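Local coordinates for protein farnesyltransferase, putative (Trypanosoma cruzi, PDB 3WCA) that probably catalyses the reductive condensation of two farnesyl diphosphate molecules to squalene, a magnesium- and NAD(P)H-dependent step leading to lanosterol, at residues D33-V38 with A56-Y61; L67-D72 with E109-Y114; T331-L336 with H352-A357. The protein carries 1 engineered substitution. One frame throughout, in Å; residues are numbered along the deposited sequence.

Contact 1. Residues D33-V38 with A56-Y61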
loop_
_atom_site.group_PDB
_atom_site.type_symbol
_atom_site.label_atom_id
_atom_site.label_comp_id
_atom_site.label_asym_id
_atom_site.label_seq_id
_atom_site.Cartn_x
_atom_site.Cartn_y
_atom_site.Cartn_z
ATOM N N ASP A 33 18.794 7.561 3.448
ATOM C CA ASP A 33 19.662 6.437 3.119
ATOM C C ASP A 33 19.029 5.121 3.538
ATOM O O ASP A 33 19.108 4.126 2.818
ATOM C CB ASP A 33 21.015 6.586 3.812
ATOM C CG ASP A 33 22.036 7.295 2.952
ATOM O OD1 ASP A 33 21.677 8.298 2.293
ATOM O OD2 ASP A 33 23.207 6.853 2.944
ATOM N N ILE A 34 18.398 5.104 4.705
ATOM C CA ILE A 34 17.782 3.874 5.160
ATOM C C ILE A 34 16.541 3.641 4.307
ATOM O O ILE A 34 16.214 2.512 3.967
ATOM C CB ILE A 34 17.437 3.947 6.678
ATOM C CG1 ILE A 34 17.279 2.535 7.238
ATOM C CG2 ILE A 34 16.186 4.751 6.913
ATOM C CD1 ILE A 34 18.594 1.774 7.335
ATOM N N LEU A 35 15.869 4.726 3.938
ATOM C CA LEU A 35 14.677 4.646 3.105
ATOM C C LEU A 35 15.000 3.929 1.798
ATOM O O LEU A 35 14.264 3.054 1.350
ATOM C CB LEU A 35 14.171 6.051 2.790
ATOM C CG LEU A 35 13.086 6.130 1.722
ATOM C CD1 LEU A 35 11.845 5.444 2.234
ATOM C CD2 LEU A 35 12.792 7.572 1.373
ATOM N N GLN A 36 16.111 4.317 1.188
ATOM C CA GLN A 36 16.543 3.728 -0.070
ATOM C C GLN A 36 16.859 2.238 0.035
ATOM O O GLN A 36 16.655 1.485 -0.917
ATOM C CB GLN A 36 17.764 4.492 -0.582
ATOM C CG GLN A 36 18.623 3.741 -1.578
ATOM C CD GLN A 36 19.668 4.641 -2.195
ATOM O OE1 GLN A 36 19.354 5.477 -3.050
ATOM N NE2 GLN A 36 20.916 4.498 -1.752
ATOM N N ALA A 37 17.353 1.818 1.195
ATOM C CA ALA A 37 17.706 0.424 1.411
ATOM C C ALA A 37 16.489 -0.395 1.813
ATOM O O ALA A 37 16.301 -1.519 1.354
ATOM C CB ALA A 37 18.778 0.328 2.490
ATOM N N VAL A 38 15.663 0.189 2.668
ATOM C CA VAL A 38 14.464 -0.466 3.175
ATOM C C VAL A 38 13.288 -0.500 2.193
ATOM O O VAL A 38 12.354 -1.287 2.369
ATOM C CB VAL A 38 14.043 0.212 4.513
ATOM C CG1 VAL A 38 12.539 0.252 4.662
ATOM C CG2 VAL A 38 14.667 -0.545 5.676
ATOM N N ALA A 56 9.100 15.402 5.678
ATOM C CA ALA A 56 8.004 14.963 6.529
ATOM C C ALA A 56 7.500 13.578 6.105
ATOM O O ALA A 56 7.291 12.696 6.944
ATOM C CB ALA A 56 6.876 15.972 6.470
ATOM N N VAL A 57 7.301 13.393 4.804
ATOM C CA VAL A 57 6.829 12.115 4.289
ATOM C C VAL A 57 7.884 11.022 4.477
ATOM O O VAL A 57 7.550 9.879 4.799
ATOM C CB VAL A 57 6.428 12.237 2.808
ATOM C CG1 VAL A 57 6.252 10.866 2.184
ATOM C CG2 VAL A 57 5.136 13.014 2.705
ATOM N N CYS A 58 9.157 11.363 4.300
ATOM C CA CYS A 58 10.207 10.367 4.487
ATOM C C CYS A 58 10.276 9.854 5.929
ATOM O O CYS A 58 10.467 8.657 6.168
ATOM C CB CYS A 58 11.567 10.936 4.106
ATOM S SG CYS A 58 12.903 9.846 4.571
ATOM N N ILE A 59 10.137 10.767 6.884
ATOM C CA ILE A 59 10.176 10.406 8.298
ATOM C C ILE A 59 8.921 9.622 8.673
ATOM O O ILE A 59 8.976 8.684 9.469
ATOM C CB ILE A 59 10.270 11.665 9.185
ATOM C CG1 ILE A 59 11.526 12.446 8.825
ATOM C CG2 ILE A 59 10.279 11.272 10.665
ATOM C CD1 ILE A 59 12.778 11.580 8.783
ATOM N N PHE A 60 7.796 10.044 8.103
ATOM C CA PHE A 60 6.506 9.406 8.311
ATOM C C PHE A 60 6.601 7.937 7.900
ATOM O O PHE A 60 6.170 7.036 8.631
ATOM C CB PHE A 60 5.460 10.120 7.455
ATOM C CG PHE A 60 4.105 9.480 7.475
ATOM C CD1 PHE A 60 3.567 8.983 8.664
ATOM C CD2 PHE A 60 3.313 9.473 6.321
ATOM C CE1 PHE A 60 2.250 8.498 8.709
ATOM C CE2 PHE A 60 2.002 8.993 6.353
ATOM C CZ PHE A 60 1.465 8.506 7.559
ATOM N N TYR A 61 7.175 7.713 6.721
ATOM C CA TYR A 61 7.349 6.377 6.180
ATOM C C TYR A 61 8.261 5.510 7.037
ATOM O O TYR A 61 7.996 4.327 7.220
ATOM C CB TYR A 61 7.915 6.454 4.760
ATOM C CG TYR A 61 8.323 5.112 4.198
ATOM C CD1 TYR A 61 7.421 4.322 3.486
ATOM C CD2 TYR A 61 9.606 4.612 4.424
ATOM C CE1 TYR A 61 7.787 3.059 3.010
ATOM C CE2 TYR A 61 9.982 3.353 3.961
ATOM C CZ TYR A 61 9.071 2.580 3.258
ATOM O OH TYR A 61 9.453 1.325 2.835
#

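Contact 2. Residues L67-D72 with E109-Y114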
loop_
_atom_site.group_PDB
_atom_site.type_symbol
_atom_site.label_atom_id
_atom_site.label_comp_id
_atom_site.label_asym_id
_atom_site.label_seq_id
_atom_site.Cartn_x
_atom_site.Cartn_y
_atom_site.Cartn_z
ATOM N N LEU A 67 7.304 0.173 12.683
ATOM C CA LEU A 67 6.174 -0.609 13.200
ATOM C C LEU A 67 6.056 -1.919 12.444
ATOM O O LEU A 67 5.914 -2.998 13.043
ATOM C CB LEU A 67 4.844 0.126 13.022
ATOM C CG LEU A 67 4.531 1.358 13.856
ATOM C CD1 LEU A 67 3.129 1.853 13.507
ATOM C CD2 LEU A 67 4.641 1.007 15.325
ATOM N N ASP A 68 6.084 -1.812 11.120
ATOM C CA ASP A 68 5.956 -2.976 10.267
ATOM C C ASP A 68 7.013 -4.018 10.595
ATOM O O ASP A 68 6.737 -5.216 10.598
ATOM C CB ASP A 68 6.075 -2.575 8.799
ATOM C CG ASP A 68 5.863 -3.740 7.874
ATOM O OD1 ASP A 68 4.721 -4.241 7.817
ATOM O OD2 ASP A 68 6.836 -4.168 7.221
ATOM N N THR A 69 8.224 -3.552 10.871
ATOM C CA THR A 69 9.327 -4.442 11.191
ATOM C C THR A 69 9.050 -5.243 12.470
ATOM O O THR A 69 9.429 -6.412 12.573
ATOM C CB THR A 69 10.639 -3.639 11.324
ATOM O OG1 THR A 69 10.949 -3.047 10.057
ATOM C CG2 THR A 69 11.785 -4.532 11.740
ATOM N N VAL A 70 8.385 -4.624 13.442
ATOM C CA VAL A 70 8.059 -5.335 14.675
ATOM C C VAL A 70 6.924 -6.335 14.396
ATOM O O VAL A 70 6.993 -7.500 14.792
ATOM C CB VAL A 70 7.623 -4.358 15.794
ATOM C CG1 VAL A 70 7.166 -5.142 17.024
ATOM C CG2 VAL A 70 8.780 -3.441 16.161
ATOM N N GLU A 71 5.893 -5.880 13.697
ATOM C CA GLU A 71 4.759 -6.733 13.376
ATOM C C GLU A 71 5.143 -7.967 12.561
ATOM O O GLU A 71 4.589 -9.052 12.773
ATOM C CB GLU A 71 3.703 -5.938 12.606
ATOM C CG GLU A 71 2.579 -6.798 12.038
ATOM C CD GLU A 71 1.775 -6.082 10.967
ATOM O OE1 GLU A 71 2.392 -5.416 10.108
ATOM O OE2 GLU A 71 0.532 -6.200 10.970
ATOM N N ASP A 72 6.090 -7.808 11.638
ATOM C CA ASP A 72 6.500 -8.913 10.773
ATOM C C ASP A 72 7.573 -9.865 11.281
ATOM O O ASP A 72 7.773 -10.927 10.694
ATOM C CB ASP A 72 6.919 -8.377 9.395
ATOM C CG ASP A 72 5.749 -7.786 8.623
ATOM O OD1 ASP A 72 4.648 -8.377 8.673
ATOM O OD2 ASP A 72 5.925 -6.740 7.960
ATOM N N GLU A 109 18.662 -2.371 11.320
ATOM C CA GLU A 109 19.461 -1.163 11.502
ATOM C C GLU A 109 18.583 0.064 11.757
ATOM O O GLU A 109 18.956 0.954 12.522
ATOM C CB GLU A 109 20.317 -0.930 10.259
ATOM C CG GLU A 109 21.401 0.124 10.413
ATOM C CD GLU A 109 22.102 0.402 9.094
ATOM O OE1 GLU A 109 22.238 -0.542 8.288
ATOM O OE2 GLU A 109 22.522 1.556 8.862
ATOM N N LEU A 110 17.421 0.110 11.108
ATOM C CA LEU A 110 16.498 1.231 11.275
ATOM C C LEU A 110 16.109 1.369 12.744
ATOM O O LEU A 110 16.101 2.468 13.303
ATOM C CB LEU A 110 15.239 1.014 10.430
ATOM C CG LEU A 110 14.078 1.996 10.621
ATOM C CD1 LEU A 110 14.517 3.413 10.319
ATOM C CD2 LEU A 110 12.929 1.589 9.704
ATOM N N LEU A 111 15.796 0.245 13.370
ATOM C CA LEU A 111 15.412 0.268 14.766
ATOM C C LEU A 111 16.585 0.523 15.714
ATOM O O LEU A 111 16.441 1.278 16.666
ATOM C CB LEU A 111 14.699 -1.036 15.126
ATOM C CG LEU A 111 13.326 -1.165 14.461
ATOM C CD1 LEU A 111 12.802 -2.578 14.631
ATOM C CD2 LEU A 111 12.363 -0.159 15.075
ATOM N N GLU A 112 17.742 -0.087 15.449
ATOM C CA GLU A 112 18.910 0.099 16.314
ATOM C C GLU A 112 19.421 1.533 16.299
ATOM O O GLU A 112 19.835 2.062 17.330
ATOM C CB GLU A 112 20.039 -0.848 15.908
ATOM C CG GLU A 112 19.649 -2.313 15.963
ATOM C CD GLU A 112 20.758 -3.237 15.510
ATOM O OE1 GLU A 112 21.402 -2.935 14.487
ATOM O OE2 GLU A 112 20.977 -4.273 16.171
ATOM N N ARG A 113 19.393 2.161 15.130
ATOM C CA ARG A 113 19.842 3.541 15.006
ATOM C C ARG A 113 18.623 4.430 14.805
ATOM O O ARG A 113 18.682 5.440 14.106
ATOM C CB ARG A 113 20.799 3.681 13.820
ATOM C CG ARG A 113 22.090 2.894 13.982
ATOM C CD ARG A 113 22.995 3.048 12.767
ATOM N NE ARG A 113 23.536 4.399 12.619
ATOM C CZ ARG A 113 24.140 4.838 11.519
ATOM N NH1 ARG A 113 24.275 4.034 10.473
ATOM N NH2 ARG A 113 24.612 6.078 11.462
ATOM N N TYR A 114 17.522 4.047 15.443
ATOM C CA TYR A 114 16.264 4.779 15.345
ATOM C C TYR A 114 16.374 6.218 15.849
ATOM O O TYR A 114 15.448 7.016 15.691
ATOM C CB TYR A 114 15.181 4.038 16.130
ATOM C CG TYR A 114 13.768 4.478 15.814
ATOM C CD1 TYR A 114 13.160 4.125 14.606
ATOM C CD2 TYR A 114 13.028 5.223 16.732
ATOM C CE1 TYR A 114 11.849 4.498 14.325
ATOM C CE2 TYR A 114 11.718 5.602 16.460
ATOM C CZ TYR A 114 11.134 5.232 15.256
ATOM O OH TYR A 114 9.834 5.576 14.997
#

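Contact 3. Residues T331-L336 with H352-A357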
loop_
_atom_site.group_PDB
_atom_site.type_symbol
_atom_site.label_atom_id
_atom_site.label_comp_id
_atom_site.label_asym_id
_atom_site.label_seq_id
_atom_site.Cartn_x
_atom_site.Cartn_y
_atom_site.Cartn_z
ATOM N N THR A 331 -5.944 2.870 -20.365
ATOM C CA THR A 331 -5.211 1.887 -21.155
ATOM C C THR A 331 -5.014 0.568 -20.411
ATOM O O THR A 331 -5.265 -0.502 -20.963
ATOM C CB THR A 331 -3.816 2.403 -21.561
ATOM O OG1 THR A 331 -3.955 3.486 -22.490
ATOM C CG2 THR A 331 -3.013 1.291 -22.208
ATOM N N TYR A 332 -4.539 0.643 -19.173
ATOM C CA TYR A 332 -4.324 -0.562 -18.390
ATOM C C TYR A 332 -5.643 -1.218 -18.008
ATOM O O TYR A 332 -5.756 -2.438 -18.003
ATOM C CB TYR A 332 -3.500 -0.243 -17.147
ATOM C CG TYR A 332 -2.035 -0.068 -17.464
ATOM C CD1 TYR A 332 -1.287 -1.125 -17.977
ATOM C CD2 TYR A 332 -1.406 1.167 -17.298
ATOM C CE1 TYR A 332 0.054 -0.962 -18.319
ATOM C CE2 TYR A 332 -0.068 1.347 -17.639
ATOM C CZ TYR A 332 0.656 0.285 -18.146
ATOM O OH TYR A 332 1.984 0.460 -18.470
ATOM N N THR A 333 -6.645 -0.410 -17.693
ATOM C CA THR A 333 -7.947 -0.947 -17.339
ATOM C C THR A 333 -8.486 -1.728 -18.532
ATOM O O THR A 333 -9.079 -2.794 -18.366
ATOM C CB THR A 333 -8.951 0.167 -17.003
ATOM O OG1 THR A 333 -8.473 0.925 -15.884
ATOM C CG2 THR A 333 -10.320 -0.440 -16.678
ATOM N N LEU A 334 -8.288 -1.190 -19.731
ATOM C CA LEU A 334 -8.763 -1.856 -20.941
ATOM C C LEU A 334 -7.970 -3.131 -21.230
ATOM O O LEU A 334 -8.491 -4.057 -21.852
ATOM C CB LEU A 334 -8.690 -0.911 -22.151
ATOM C CG LEU A 334 -9.648 0.288 -22.204
ATOM C CD1 LEU A 334 -9.350 1.152 -23.425
ATOM C CD2 LEU A 334 -11.077 -0.213 -22.259
ATOM N N ARG A 335 -6.712 -3.177 -20.792
ATOM C CA ARG A 335 -5.889 -4.366 -21.003
ATOM C C ARG A 335 -6.362 -5.481 -20.079
ATOM O O ARG A 335 -6.313 -6.661 -20.437
ATOM C CB ARG A 335 -4.405 -4.091 -20.715
ATOM C CG ARG A 335 -3.610 -3.556 -21.897
ATOM C CD ARG A 335 -3.636 -4.516 -23.091
ATOM N NE ARG A 335 -2.856 -5.734 -22.873
ATOM C CZ ARG A 335 -2.693 -6.690 -23.783
ATOM N NH1 ARG A 335 -3.260 -6.578 -24.977
ATOM N NH2 ARG A 335 -1.945 -7.752 -23.511
ATOM N N LEU A 336 -6.795 -5.098 -18.883
ATOM C CA LEU A 336 -7.267 -6.054 -17.904
ATOM C C LEU A 336 -8.506 -6.738 -18.485
ATOM O O LEU A 336 -8.563 -7.963 -18.576
ATOM C CB LEU A 336 -7.589 -5.328 -16.584
ATOM C CG LEU A 336 -7.890 -6.138 -15.316
ATOM C CD1 LEU A 336 -7.667 -5.280 -14.059
ATOM C CD2 LEU A 336 -9.317 -6.639 -15.363
ATOM N N HIS A 352 -18.837 -4.915 -15.293
ATOM C CA HIS A 352 -19.425 -3.689 -14.758
ATOM C C HIS A 352 -18.404 -2.930 -13.925
ATOM O O HIS A 352 -18.485 -1.712 -13.800
ATOM C CB HIS A 352 -20.666 -3.982 -13.911
ATOM C CG HIS A 352 -20.359 -4.517 -12.549
ATOM N ND1 HIS A 352 -20.670 -3.834 -11.393
ATOM C CD2 HIS A 352 -19.755 -5.664 -12.158
ATOM C CE1 HIS A 352 -20.270 -4.537 -10.348
ATOM N NE2 HIS A 352 -19.710 -5.651 -10.784
ATOM N N LEU A 353 -17.445 -3.643 -13.352
ATOM C CA LEU A 353 -16.415 -2.988 -12.558
ATOM C C LEU A 353 -15.475 -2.215 -13.474
ATOM O O LEU A 353 -15.006 -1.135 -13.118
ATOM C CB LEU A 353 -15.644 -4.017 -11.741
ATOM C CG LEU A 353 -16.440 -4.587 -10.566
ATOM C CD1 LEU A 353 -15.736 -5.800 -10.007
ATOM C CD2 LEU A 353 -16.599 -3.517 -9.506
ATOM N N VAL A 354 -15.206 -2.772 -14.653
ATOM C CA VAL A 354 -14.344 -2.113 -15.620
ATOM C C VAL A 354 -15.070 -0.879 -16.137
ATOM O O VAL A 354 -14.480 0.201 -16.240
ATOM C CB VAL A 354 -14.001 -3.044 -16.815
ATOM C CG1 VAL A 354 -13.397 -2.233 -17.951
ATOM C CG2 VAL A 354 -13.014 -4.110 -16.379
ATOM N N ASN A 355 -16.360 -1.035 -16.438
ATOM C CA ASN A 355 -17.160 0.079 -16.942
ATOM C C ASN A 355 -17.263 1.206 -15.927
ATOM O O ASN A 355 -17.254 2.374 -16.306
ATOM C CB ASN A 355 -18.556 -0.396 -17.358
ATOM C CG ASN A 355 -18.533 -1.207 -18.643
ATOM O OD1 ASN A 355 -18.016 -0.751 -19.663
ATOM N ND2 ASN A 355 -19.094 -2.411 -18.602
ATOM N N ASP A 356 -17.373 0.866 -14.643
ATOM C CA ASP A 356 -17.429 1.893 -13.606
ATOM C C ASP A 356 -16.120 2.674 -13.583
ATOM O O ASP A 356 -16.123 3.896 -13.458
ATOM C CB ASP A 356 -17.636 1.284 -12.222
ATOM C CG ASP A 356 -19.069 0.950 -11.952
ATOM O OD1 ASP A 356 -19.937 1.707 -12.438
ATOM O OD2 ASP A 356 -19.327 -0.051 -11.247
ATOM N N ALA A 357 -15.004 1.952 -13.693
ATOM C CA ALA A 357 -13.681 2.562 -13.680
ATOM C C ALA A 357 -13.476 3.473 -14.889
ATOM O O ALA A 357 -13.119 4.634 -14.746
ATOM C CB ALA A 357 -12.604 1.469 -13.656
#

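Contact 1. Residues D33-V38 with A56-Y61
Helices 33-38 and 56-61 pass each other at 56° with their axes 10.5 Å apart at closest approach, and the backbones come nearest where the CA atoms of Leu-35 and Cys-58 lie 7.4 Å apart. Across that space Leu-35 points toward the facing helix. With CG anti to the backbone N (chi1 169°), the leucine reaches over the gap and divides its two methyls between two partners. One methyl, CD2, rests on the sulfur of Cys-58, SG, at 3.9 Å. The other, CD1, meets the CD2-CE2 bond of Tyr-61 obliquely; Leu-35 CD1 stands 3.2 Å from Tyr-61 CD2 in the model, a separation short enough that its exact value is doubtful.

Val-38, one turn further along, completes the grip on the tyrosine from its outer end. Its methyl CG1 lies at the ring edge, near the ring plane, 3.7 Å from Tyr-61 OH and 4.1 Å from Tyr-61 CE2. The phenol thus extends past Leu-35 to Val-38, an extension set by a chi1 of 171° that directs the ring away from its own backbone N. No hydrogen bond crosses between the segments; the contact rests mainly on apolar carbon and sulfur. Outside them, Ile-46 packs on both Leu-35 and Cys-58, while Phe-42 stacks on the Tyr-61 ring.

Tyr-61 also touches the bound farnesyl thiodiphosphate, so the leucine and valine lie in a second shell and are placed to hold the ring there. Such an oblique helix pair, lending a ring to the prenyl diphosphate pocket, belongs to the all-helical fold of the squalene/phytoene synthase family.

Contact 2. Residues L67-D72 with E109-Y114
Thr-69 OG1 hydrogen-bonds the backbone carbonyl O of Arg-65, one turn earlier on its own helix; Glu-107 OE1 also approaches this hydroxyl, but that bond is weak and at most shares it. With the hydroxyl held there, the methyl CG2, anti to the backbone N, is presented to the other segment. It meets Leu-111 tip to tip, Thr-69 CG2 lying 3.6 Å from Leu-111 CD1. The same leucine methyl lies more loosely against the neighbouring valine, at 4.4 Å from Val-70 CG2. Leu-111 reaches both residues in an extended form, its chi2 of 169° carrying CD1 outward to the facing helix, and its backbone is tied to Met-99.

All three touching residues are buried, yet helix 51-72, which carries Thr-69 and Val-70, also bears acidic groups. Asp-68, Glu-71 and Asp-72 belong to the magnesium site and take no part in the contact with 109-114. Glu-71 OE2 hydrogen-bonds Tyr-160 OH, and Asp-72 OD1 forms a salt bridge with Arg-219 NH2. Residues 68-72 read Asp-Thr-Val-Glu-Asp, the aspartate-rich metal-binding motif of squalene synthases, in which Thr-69 and Val-70 serve the packing side and the acids the magnesium.

Contact 3. Residues T331-L336 with H352-A357
Thr-333 lays its methyl over the gap between two residues of the facing helix, Val-354 and Ala-357, which stand one turn apart. The closer meeting is with the valine, Thr-333 CG2 to Val-354 CG1 at 3.8 Å; Thr-333 CG2 reaches Ala-357 CB at 4.2 Å. The two branched side chains do not meet end on. They slide past each other in opposite directions, each running alongside the other, and the backbones are close here: the CA atoms of Thr-333 and Val-354 are 6.7 Å apart. Ala-357 points its methyl toward the other segment.

The threonine is turned by a chi1 of -61°, which sets CG2 opposite the backbone N and brings the hydroxyl back to its own helix. There OG1 hydrogen-bonds the carbonyl O of Leu-329, one turn earlier, so a buried polar atom is satisfied locally and the face offered to 352-357 is apolar. Further along the same helix, Leu-336, also turned toward the partner, comes no nearer than 4.6 Å, from its CD2 to Val-354 CG2.

Thr-333 also touches Ile-358 and Met-361, continuing the seam along helix 347-362, and Met-288 of helix 274-294. On the partner helix, Leu-353 packs on Ala-255 and Leu-258 of helix 243-258. The pair is plain structural packing away from the annotated sites: two successive helices, 322-338 and 347-362, run in broadly opposite directions as a helical hairpin laid on the bundle near the C-terminal end of the chain.

In the fold
Contacts 1 and 2 are neighbours on one long helix, 51-72, their centres 12 Å apart, and they touch through Ile-34 CG2 and Leu-110 CD1 at 4.0 Å. Contact 1 is partly buried and lines the substrate pocket with an aromatic ring; contact 2 is buried, and a later part of the same helix presents carboxylates to magnesium. Contact 3 stands apart, on the other side of the chain's centre and about 33 and 38 Å, centre to centre, from the other two. It is buried too, with no share in the site. None has a hydrogen bond between its segments; in contact 1 a touching residue meets the ligand, in contact 2 the metal ligands flank the packing residues.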